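Local structure of succinate-semialdehyde dehydrogenase (Synechococcus sp., 4ITA) at residues Thr111-Ser116 and Thr452-Lys456; Thr257-Gln262 and Asp302-Ala307; Gly124-Met130 and Asn151-His157. The protein catalyses the oxidation of succinic semialdehyde to succinate, probably with NADP+ as cofactor, as a member of the aldehyde dehydrogenase family. All blocks are in the same frame, centred on the assembly; numbering follows the deposited sequence.

Contact 1: residues Thr111-Ser116 and Thr452-Lys456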
loop_
_atom_site.group_PDB
_atom_site.type_symbol
_atom_site.label_atom_id
_atom_site.label_comp_id
_atom_site.label_asym_id
_atom_site.label_seq_id
_atom_site.Cartn_x
_atom_site.Cartn_y
_atom_site.Cartn_z
ATOM N N THR A 111 18.784 -8.032 17.903
ATOM C CA THR A 111 18.623 -9.472 17.742
ATOM C C THR A 111 19.969 -10.099 18.066
ATOM O O THR A 111 20.862 -9.426 18.579
ATOM C CB THR A 111 18.227 -9.866 16.303
ATOM O OG1 THR A 111 19.297 -9.561 15.400
ATOM C CG2 THR A 111 16.950 -9.149 15.848
ATOM N N GLN A 112 20.135 -11.375 17.743
ATOM C CA GLN A 112 21.439 -12.003 17.937
ATOM C C GLN A 112 22.437 -11.666 16.829
ATOM O O GLN A 112 23.618 -11.997 16.928
ATOM C CB GLN A 112 21.323 -13.511 18.153
ATOM C CG GLN A 112 21.211 -13.884 19.630
ATOM C CD GLN A 112 21.397 -15.365 19.878
ATOM O OE1 GLN A 112 20.665 -16.193 19.334
ATOM N NE2 GLN A 112 22.385 -15.709 20.702
ATOM N N ALA A 113 21.967 -10.982 15.789
ATOM C CA ALA A 113 22.867 -10.438 14.782
ATOM C C ALA A 113 23.830 -9.443 15.415
ATOM O O ALA A 113 23.488 -8.773 16.397
ATOM C CB ALA A 113 22.075 -9.749 13.681
ATOM N N THR A 114 25.032 -9.338 14.852
ATOM C CA THR A 114 25.915 -8.223 15.180
ATOM C C THR A 114 25.236 -6.909 14.816
ATOM O O THR A 114 25.274 -5.942 15.586
ATOM C CB THR A 114 27.269 -8.352 14.463
ATOM O OG1 THR A 114 27.964 -9.481 14.997
ATOM C CG2 THR A 114 28.114 -7.095 14.655
ATOM N N GLU A 115 24.601 -6.879 13.646
ATOM C CA GLU A 115 23.801 -5.733 13.251
ATOM C C GLU A 115 22.533 -6.213 12.589
ATOM O O GLU A 115 22.579 -7.062 11.709
ATOM C CB GLU A 115 24.563 -4.819 12.284
ATOM C CG GLU A 115 25.586 -3.915 12.954
ATOM C CD GLU A 115 26.104 -2.829 12.034
ATOM O OE1 GLU A 115 25.449 -2.551 11.012
ATOM O OE2 GLU A 115 27.175 -2.258 12.327
ATOM N N SER A 116 21.399 -5.684 13.027
ATOM C CA SER A 116 20.141 -5.930 12.337
ATOM C C SER A 116 19.332 -4.651 12.323
ATOM O O SER A 116 19.177 -3.986 13.347
ATOM C CB SER A 116 19.362 -7.096 12.956
ATOM O OG SER A 116 19.304 -6.993 14.363
ATOM N N THR A 452 15.266 -5.051 5.068
ATOM C CA THR A 452 15.776 -5.622 6.310
ATOM C C THR A 452 17.187 -6.153 6.100
ATOM O O THR A 452 17.460 -6.865 5.130
ATOM C CB THR A 452 14.867 -6.745 6.819
ATOM O OG1 THR A 452 13.680 -6.152 7.341
ATOM C CG2 THR A 452 15.538 -7.542 7.931
ATOM N N VAL A 453 18.085 -5.781 7.005
ATOM C CA VAL A 453 19.474 -6.208 6.925
ATOM C C VAL A 453 19.836 -6.973 8.187
ATOM O O VAL A 453 19.504 -6.548 9.296
ATOM C CB VAL A 453 20.430 -5.006 6.762
ATOM C CG1 VAL A 453 21.879 -5.478 6.704
ATOM C CG2 VAL A 453 20.073 -4.209 5.520
ATOM N N TRP A 454 20.503 -8.108 8.009
ATOM C CA TRP A 454 20.946 -8.934 9.129
ATOM C C TRP A 454 22.393 -9.307 8.866
ATOM O O TRP A 454 22.705 -9.911 7.845
ATOM C CB TRP A 454 20.076 -10.189 9.226
ATOM C CG TRP A 454 20.347 -11.090 10.409
ATOM C CD1 TRP A 454 19.623 -11.164 11.560
ATOM C CD2 TRP A 454 21.386 -12.079 10.523
ATOM N NE1 TRP A 454 20.154 -12.123 12.395
ATOM C CE2 TRP A 454 21.234 -12.698 11.782
ATOM C CE3 TRP A 454 22.428 -12.496 9.685
ATOM C CZ2 TRP A 454 22.091 -13.709 12.226
ATOM C CZ3 TRP A 454 23.281 -13.502 10.131
ATOM C CH2 TRP A 454 23.103 -14.097 11.388
ATOM N N LEU A 455 23.277 -8.924 9.775
ATOM C CA LEU A 455 24.702 -9.178 9.623
ATOM C C LEU A 455 25.184 -10.008 10.802
ATOM O O LEU A 455 25.066 -9.580 11.951
ATOM C CB LEU A 455 25.444 -7.843 9.561
ATOM C CG LEU A 455 26.965 -7.761 9.725
ATOM C CD1 LEU A 455 27.652 -8.348 8.530
ATOM C CD2 LEU A 455 27.403 -6.310 9.932
ATOM N N LYS A 456 25.722 -11.191 10.520
ATOM C CA LYS A 456 26.162 -12.096 11.580
ATOM C C LYS A 456 27.161 -11.429 12.505
ATOM O O LYS A 456 26.998 -11.487 13.730
ATOM C CB LYS A 456 26.786 -13.365 11.004
ATOM C CG LYS A 456 27.136 -14.381 12.089
ATOM C CD LYS A 456 27.937 -15.562 11.547
ATOM C CE LYS A 456 28.125 -16.634 12.618
ATOM N NZ LYS A 456 28.881 -17.830 12.135
ATOM O OXT LYS A 456 28.130 -10.818 12.045
HETATM O O HOH W 1 25.136 -13.152 14.950
#

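Contact 2: residues Thr257-Gln262 and Asp302-Ala307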
loop_
_atom_site.group_PDB
_atom_site.type_symbol
_atom_site.label_atom_id
_atom_site.label_comp_id
_atom_site.label_asym_id
_atom_site.label_seq_id
_atom_site.Cartn_x
_atom_site.Cartn_y
_atom_site.Cartn_z
ATOM N N THR A 257 -16.323 26.989 0.300
ATOM C CA THR A 257 -16.222 27.827 -0.893
ATOM C C THR A 257 -14.807 28.107 -1.399
ATOM O O THR A 257 -14.653 28.609 -2.507
ATOM C CB THR A 257 -17.015 29.158 -0.747
ATOM O OG1 THR A 257 -16.399 29.993 0.241
ATOM C CG2 THR A 257 -18.470 28.874 -0.363
ATOM N N MET A 258 -13.785 27.790 -0.609
ATOM C CA MET A 258 -12.397 27.961 -1.054
ATOM C C MET A 258 -12.150 27.149 -2.319
ATOM O O MET A 258 -12.762 26.110 -2.521
ATOM C CB MET A 258 -11.418 27.514 0.041
ATOM C CG MET A 258 -11.546 26.034 0.405
ATOM S SD MET A 258 -10.533 25.456 1.792
ATOM C CE MET A 258 -11.094 23.751 1.915
ATOM N N ASN A 259 -11.251 27.636 -3.169
ATOM C CA ASN A 259 -10.932 26.969 -4.431
ATOM C C ASN A 259 -12.173 26.793 -5.300
ATOM O O ASN A 259 -12.309 25.803 -6.034
ATOM C CB ASN A 259 -10.256 25.612 -4.207
ATOM C CG ASN A 259 -9.207 25.314 -5.255
ATOM O OD1 ASN A 259 -8.347 26.149 -5.521
ATOM N ND2 ASN A 259 -9.277 24.133 -5.865
ATOM N N ASN A 260 -13.085 27.763 -5.199
ATOM C CA ASN A 260 -14.375 27.729 -5.895
ATOM C C ASN A 260 -15.160 26.449 -5.605
ATOM O O ASN A 260 -15.907 25.948 -6.447
ATOM C CB ASN A 260 -14.185 27.959 -7.402
ATOM C CG ASN A 260 -13.354 29.197 -7.694
ATOM O OD1 ASN A 260 -13.410 30.174 -6.948
ATOM N ND2 ASN A 260 -12.565 29.156 -8.762
ATOM N N GLY A 261 -14.965 25.934 -4.395
ATOM C CA GLY A 261 -15.621 24.724 -3.943
ATOM C C GLY A 261 -14.926 23.439 -4.340
ATOM O O GLY A 261 -15.306 22.366 -3.879
ATOM N N GLN A 262 -13.913 23.539 -5.200
ATOM C CA GLN A 262 -13.302 22.357 -5.807
ATOM C C GLN A 262 -12.158 21.803 -4.973
ATOM O O GLN A 262 -10.988 21.825 -5.372
ATOM C CB GLN A 262 -12.850 22.685 -7.230
ATOM C CG GLN A 262 -14.007 23.168 -8.104
ATOM C CD GLN A 262 -13.563 23.999 -9.288
ATOM O OE1 GLN A 262 -14.018 23.782 -10.415
ATOM N NE2 GLN A 262 -12.676 24.963 -9.041
ATOM N N ASP A 302 -13.890 36.433 -4.326
ATOM C CA ASP A 302 -13.970 35.210 -3.525
ATOM C C ASP A 302 -14.158 33.976 -4.398
ATOM O O ASP A 302 -13.519 32.949 -4.186
ATOM C CB ASP A 302 -15.146 35.279 -2.546
ATOM C CG ASP A 302 -14.937 36.295 -1.450
ATOM O OD1 ASP A 302 -13.915 36.213 -0.744
ATOM O OD2 ASP A 302 -15.797 37.189 -1.302
ATOM N N ILE A 303 -15.053 34.086 -5.370
ATOM C CA ILE A 303 -15.465 32.958 -6.189
ATOM C C ILE A 303 -15.186 33.242 -7.666
ATOM O O ILE A 303 -15.806 34.128 -8.255
ATOM C CB ILE A 303 -16.990 32.689 -6.049
ATOM C CG1 ILE A 303 -17.408 32.563 -4.578
ATOM C CG2 ILE A 303 -17.402 31.461 -6.854
ATOM C CD1 ILE A 303 -16.813 31.372 -3.860
ATOM N N GLY A 304 -14.238 32.512 -8.249
ATOM C CA GLY A 304 -14.041 32.525 -9.690
ATOM C C GLY A 304 -14.918 31.479 -10.359
ATOM O O GLY A 304 -15.777 30.877 -9.718
ATOM N N PRO A 305 -14.698 31.240 -11.655
ATOM C CA PRO A 305 -15.468 30.224 -12.373
ATOM C C PRO A 305 -15.027 28.825 -11.951
ATOM O O PRO A 305 -13.905 28.660 -11.468
ATOM C CB PRO A 305 -15.062 30.458 -13.834
ATOM C CG PRO A 305 -13.635 30.942 -13.725
ATOM C CD PRO A 305 -13.609 31.799 -12.480
ATOM N N LEU A 306 -15.892 27.836 -12.134
ATOM C CA LEU A 306 -15.467 26.446 -12.039
ATOM C C LEU A 306 -14.460 26.166 -13.153
ATOM O O LEU A 306 -14.407 26.890 -14.149
ATOM C CB LEU A 306 -16.670 25.514 -12.146
ATOM C CG LEU A 306 -17.729 25.737 -11.066
ATOM C CD1 LEU A 306 -18.899 24.800 -11.295
ATOM C CD2 LEU A 306 -17.138 25.537 -9.670
ATOM N N ALA A 307 -13.671 25.113 -13.006
ATOM C CA ALA A 307 -12.512 24.956 -13.884
ATOM C C ALA A 307 -12.852 24.567 -15.312
ATOM O O ALA A 307 -12.105 24.895 -16.232
ATOM C CB ALA A 307 -11.537 23.971 -13.307
HETATM O O HOH W 2 -12.963 30.280 -3.811
HETATM O O HOH W 3 -11.916 27.122 -10.661
#

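Contact 3: residues Gly124-Met130 and Asn151-His157. With NDP (NADPH dihydro-nicotinamide-adenine-dinucleotide phosphate), chain C; EDO (1,2-ethanediol), chain F.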
loop_
_atom_site.group_PDB
_atom_site.type_symbol
_atom_site.label_atom_id
_atom_site.label_comp_id
_atom_site.label_asym_id
_atom_site.label_seq_id
_atom_site.Cartn_x
_atom_site.Cartn_y
_atom_site.Cartn_z
ATOM N N GLY A 124 12.693 3.464 -7.669
ATOM C CA GLY A 124 12.969 3.744 -9.068
ATOM C C GLY A 124 12.000 4.781 -9.607
ATOM O O GLY A 124 11.716 5.778 -8.949
ATOM N N ILE A 125 11.486 4.540 -10.809
ATOM C CA ILE A 125 10.542 5.469 -11.417
ATOM C C ILE A 125 9.151 5.351 -10.786
ATOM O O ILE A 125 8.543 4.278 -10.777
ATOM C CB ILE A 125 10.394 5.228 -12.931
ATOM C CG1 ILE A 125 11.743 5.288 -13.656
ATOM C CG2 ILE A 125 9.424 6.229 -13.530
ATOM C CD1 ILE A 125 11.650 4.847 -15.123
ATOM N N LEU A 126 8.654 6.479 -10.294
ATOM C CA LEU A 126 7.284 6.614 -9.797
ATOM C C LEU A 126 6.450 7.389 -10.812
ATOM O O LEU A 126 6.843 8.472 -11.258
ATOM C CB LEU A 126 7.287 7.375 -8.463
ATOM C CG LEU A 126 5.956 7.838 -7.858
ATOM C CD1 LEU A 126 5.072 6.656 -7.461
ATOM C CD2 LEU A 126 6.213 8.722 -6.644
ATOM N N LEU A 127 5.311 6.819 -11.193
ATOM C CA LEU A 127 4.305 7.532 -11.969
ATOM C C LEU A 127 3.363 8.256 -11.028
ATOM O O LEU A 127 2.851 7.662 -10.080
ATOM C CB LEU A 127 3.491 6.561 -12.825
ATOM C CG LEU A 127 2.157 7.093 -13.375
ATOM C CD1 LEU A 127 2.352 8.205 -14.385
ATOM C CD2 LEU A 127 1.374 5.957 -14.003
ATOM N N ALA A 128 3.123 9.534 -11.302
ATOM C CA ALA A 128 2.103 10.304 -10.599
ATOM C C ALA A 128 1.062 10.835 -11.573
ATOM O O ALA A 128 1.401 11.444 -12.589
ATOM C CB ALA A 128 2.727 11.438 -9.857
ATOM N N VAL A 129 -0.205 10.618 -11.242
ATOM C CA VAL A 129 -1.327 11.156 -12.001
ATOM C C VAL A 129 -2.036 12.157 -11.101
ATOM O O VAL A 129 -2.460 11.814 -9.989
ATOM C CB VAL A 129 -2.303 10.046 -12.433
ATOM C CG1 VAL A 129 -3.539 10.645 -13.109
ATOM C CG2 VAL A 129 -1.604 9.064 -13.361
ATOM N N MET A 130 -2.142 13.400 -11.567
ATOM C CA MET A 130 -2.575 14.513 -10.718
ATOM C C MET A 130 -3.749 15.290 -11.314
ATOM O O MET A 130 -3.954 15.282 -12.522
ATOM C CB MET A 130 -1.396 15.454 -10.449
ATOM C CG MET A 130 -0.314 14.825 -9.563
ATOM S SD MET A 130 -0.774 14.566 -7.814
ATOM C CE MET A 130 -0.181 12.895 -7.536
ATOM N N ASN A 151 13.982 8.540 -5.487
ATOM C CA ASN A 151 13.181 8.105 -6.626
ATOM C C ASN A 151 13.286 9.124 -7.757
ATOM O O ASN A 151 13.695 10.269 -7.547
ATOM C CB ASN A 151 11.705 7.987 -6.234
ATOM C CG ASN A 151 11.391 6.748 -5.406
ATOM O OD1 ASN A 151 11.979 5.683 -5.589
ATOM N ND2 ASN A 151 10.422 6.880 -4.506
ATOM N N VAL A 152 12.920 8.704 -8.964
ATOM C CA VAL A 152 12.648 9.668 -10.024
ATOM C C VAL A 152 11.157 9.592 -10.346
ATOM O O VAL A 152 10.472 8.635 -9.951
ATOM C CB VAL A 152 13.519 9.455 -11.278
ATOM C CG1 VAL A 152 14.990 9.528 -10.908
ATOM C CG2 VAL A 152 13.189 8.133 -11.962
ATOM N N ALA A 153 10.638 10.609 -11.027
ATOM C CA ALA A 153 9.204 10.686 -11.230
ATOM C C ALA A 153 8.827 11.116 -12.627
ATOM O O ALA A 153 9.498 11.943 -13.248
ATOM C CB ALA A 153 8.585 11.630 -10.218
ATOM N N VAL A 154 7.741 10.535 -13.116
ATOM C CA VAL A 154 7.081 11.019 -14.320
ATOM C C VAL A 154 5.680 11.457 -13.925
ATOM O O VAL A 154 4.979 10.744 -13.203
ATOM C CB VAL A 154 7.081 9.978 -15.478
ATOM C CG1 VAL A 154 8.507 9.741 -15.969
ATOM C CG2 VAL A 154 6.431 8.653 -15.044
ATOM N N LEU A 155 5.300 12.645 -14.376
ATOM C CA LEU A 155 4.018 13.246 -14.028
ATOM C C LEU A 155 3.075 13.258 -15.217
ATOM O O LEU A 155 3.414 13.799 -16.271
ATOM C CB LEU A 155 4.231 14.688 -13.576
ATOM C CG LEU A 155 2.988 15.577 -13.467
ATOM C CD1 LEU A 155 2.040 15.123 -12.362
ATOM C CD2 LEU A 155 3.387 17.042 -13.279
ATOM N N LYS A 156 1.896 12.672 -15.048
ATOM C CA LYS A 156 0.792 12.890 -15.970
ATOM C C LYS A 156 -0.186 13.805 -15.254
ATOM O O LYS A 156 -0.915 13.390 -14.346
ATOM C CB LYS A 156 0.128 11.570 -16.385
ATOM C CG LYS A 156 -1.022 11.735 -17.384
ATOM C CD LYS A 156 -2.411 11.728 -16.725
ATOM C CE LYS A 156 -3.538 11.888 -17.757
ATOM N NZ LYS A 156 -3.611 13.267 -18.335
ATOM N N HIS A 157 -0.157 15.079 -15.627
ATOM C CA HIS A 157 -1.042 16.064 -15.031
ATOM C C HIS A 157 -2.357 16.084 -15.803
ATOM O O HIS A 157 -2.490 15.468 -16.865
ATOM C CB HIS A 157 -0.380 17.451 -15.031
ATOM C CG HIS A 157 -0.676 18.264 -13.810
ATOM N ND1 HIS A 157 -1.858 18.152 -13.109
ATOM C CD2 HIS A 157 0.062 19.199 -13.162
ATOM C CE1 HIS A 157 -1.835 18.981 -12.080
ATOM N NE2 HIS A 157 -0.683 19.630 -12.091
HETATM P PA NDP C . -10.271 13.104 -12.729
HETATM O O1A NDP C . -10.167 11.797 -11.996
HETATM O O2A NDP C . -11.208 13.234 -13.897
HETATM O O5B NDP C . -8.813 13.507 -13.248
HETATM C C5B NDP C . -7.662 13.468 -12.395
HETATM C C4B NDP C . -6.434 12.990 -13.166
HETATM O O4B NDP C . -6.641 11.634 -13.570
HETATM C C3B NDP C . -6.188 13.760 -14.458
HETATM O O3B NDP C . -4.778 13.783 -14.719
HETATM C C2B NDP C . -6.877 12.899 -15.499
HETATM O O2B NDP C . -6.361 13.067 -16.812
HETATM C C1B NDP C . -6.498 11.536 -14.989
HETATM N N9A NDP C . -7.383 10.439 -15.410
HETATM C C8A NDP C . -8.723 10.451 -15.554
HETATM N N7A NDP C . -9.163 9.223 -15.920
HETATM C C5A NDP C . -8.093 8.415 -15.987
HETATM C C6A NDP C . -7.831 7.004 -16.312
HETATM N N6A NDP C . -8.853 6.188 -16.639
HETATM N N1A NDP C . -6.555 6.580 -16.263
HETATM C C2A NDP C . -5.534 7.382 -15.933
HETATM N N3A NDP C . -5.692 8.679 -15.631
HETATM C C4A NDP C . -6.926 9.223 -15.645
HETATM O O3 NDP C . -10.586 14.176 -11.548
HETATM P PN NDP C . -11.450 15.550 -11.486
HETATM O O1N NDP C . -12.749 15.428 -12.252
HETATM O O2N NDP C . -10.502 16.684 -11.762
HETATM O O5D NDP C . -11.826 15.589 -9.921
HETATM C C5D NDP C . -10.812 15.754 -8.939
HETATM C C4D NDP C . -10.977 14.706 -7.853
HETATM O O4D NDP C . -9.763 14.598 -7.095
HETATM C C3D NDP C . -12.063 15.052 -6.854
HETATM O O3D NDP C . -12.832 13.887 -6.537
HETATM C C2D NDP C . -11.245 15.554 -5.679
HETATM O O2D NDP C . -11.996 15.462 -4.468
HETATM C C1D NDP C . -10.064 14.605 -5.698
HETATM N N1N NDP C . -8.959 15.161 -4.906
HETATM C C2N NDP C . -8.309 14.393 -4.015
HETATM C C3N NDP C . -7.614 14.985 -2.962
HETATM C C7N NDP C . -6.851 14.162 -1.966
HETATM O O7N NDP C . -5.714 14.520 -1.665
HETATM N N7N NDP C . -7.412 13.081 -1.432
HETATM C C4N NDP C . -7.616 16.483 -2.775
HETATM C C5N NDP C . -7.919 17.135 -4.043
HETATM C C6N NDP C . -8.579 16.447 -5.058
HETATM P P2B NDP C . -7.125 13.956 -17.911
HETATM O O1X NDP C . -6.227 13.815 -19.106
HETATM O O2X NDP C . -8.482 13.324 -18.114
HETATM O O3X NDP C . -7.200 15.365 -17.407
HETATM C C1 EDO F . 8.880 8.908 -1.893
HETATM O O1 EDO F . 8.330 8.666 -3.205
HETATM C C2 EDO F . 8.733 7.685 -1.001
HETATM O O2 EDO F . 7.342 7.588 -0.661
#

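Contact 1: residues Thr111-Ser116 and Thr452-Lys456
Ala113 sets its methyl on the indole of Trp454: CB lies 3.5 Å from the centroid of the five-membered ring and 18° off the ring normal, a CH-pi contact over one face, nearest to the NE1 side. The ring can lie under Ala113 because Trp454 CG is anti to its backbone N (chi1 -175°). Thr111 OG1 comes to 4.0 Å from Trp454 NE1 and takes the backbone N-H of Ala113, an ST turn that helps to hold Ala113 in place. On the sheet face that Glu115 and Leu455 share, Glu115 CB meets Leu455 CD2 at 4.0 Å. The backbones pair antiparallel, with Leu455 N bonded to Glu115 O at 2.8 Å and Glu115 N returning to Leu455 O at 3.2 Å. A classic beta bulge sets two residues, Thr114 and Glu115, opposite the one Leu455, and strand 448-455 continues the sheet into the second subunit, where Trp454 stacks on Phe414 of that subunit. At the bulge, Thr114 grips one C-terminal carboxylate oxygen twice: OG1 donates to Lys456 O at 2.6 Å and Thr114 N at 3.1 Å, both from one side of the carboxylate. A water bridging to Gln112 O is a third donor.

Contact 2: residues Thr257-Gln262 and Asp302-Ala307
The loop between helix 245-257 and strand 267-273, the region in which aldehyde dehydrogenases carry their catalytic cysteine, is fastened here to the extended segment that leads into helix 309-325. Asn260 and Gln262 do this with their side-chain amides, each accepting a backbone N-H from the other segment. Asn260 CG stands beside its own backbone N (chi1 -51°), which sends the amide across to Gly304; OD1 accepts Gly304 N at 2.8 Å, with the donor well above the carbonyl plane and off a lone pair. Its ND2 turns the other way and donates to Gly76 O and to a water that also bonds Pro305 O. Gln262, extended beyond CG, presents OE1 to Ala307 N at 2.9 Å. This bond is the more regular of the two, since the donor lies in the carbonyl plane on a lone pair. The other end of the same amide, NE2, donates to Asn259 O at 3.1 Å, close to the plane of its own group, and to the water held by Asn260. A flipped Gln262 amide would probably lose both the Ala307 and the Asn259 bond. Trp132 packs against Gln262 and Ala307, while the cofactor lies about 7 Å from the side chain of Gln262. Leu306 crosses Gln262 obliquely and brings CD2 to 3.5 Å from Asn260 O, and at the far end Ile303 CD1 touches Thr257 CB at 3.8 Å.

Contact 3: residues Gly124-Met130 and Asn151-His157
Lys156 CB lies 4.0 Å from Ala128 O on the neighbouring strand, and CG continues anti to the backbone N. A bend at chi2 (-98°) turns the chain toward the cofactor: CD runs alongside Val129 CG1 at 3.9 Å, and CE comes 3.2 Å from NADPH O2B. At the tip, NZ makes three firm bonds, to O1X of the cofactor's 2'-phosphate at 2.8 Å and to the carbonyls of His157 and Ile187; O2B, 3.1 Å from NZ, is only a weak partner. Met130 O adds a bond from the ribose hydroxyl O3B. These residues stand at the C-terminal ends of two parallel strands, 25° apart, which a beta-alpha-beta crossover through helix 137-149 joins in this Rossmann-type fold. The ladder runs in step from Ile125-Val152 to Val129-Lys156; Leu126 N to Val152 O, at 2.8 Å, is one of its rungs. Ile125 CG1 touches Val152 CG2 at 3.6 Å. At the opposite end, Asn151 OD1 takes Gly124 N at 3.1 Å, almost straight (173°), and its ND2 reaches Phe447 O and an ethanediol. Losing the amide to an alanine here would probably leave Gly124 N and Phe447 O without these partners and the first rung less firmly held.

Overall arrangement
Contacts 1 and 3 use one long strand, 115-129, at its two ends: contact 1 pairs its beginning with strand 448-455, contact 3 its end with strand 152-156, all in one mixed sheet, with centres 34 Å apart. Along the chain contact 3 is complete before the first segment of contact 2 begins, and contact 1 spans both by joining residues near the C terminus to 111-116. Contact 2 lies across the chain's centre from the others, its centre 27 Å from that of contact 3 and 55 Å from that of contact 1. The same sheet therefore links a subunit interface at contact 1 to the cofactor pocket at contact 3, while contact 2 approaches the bound NADPH from another region.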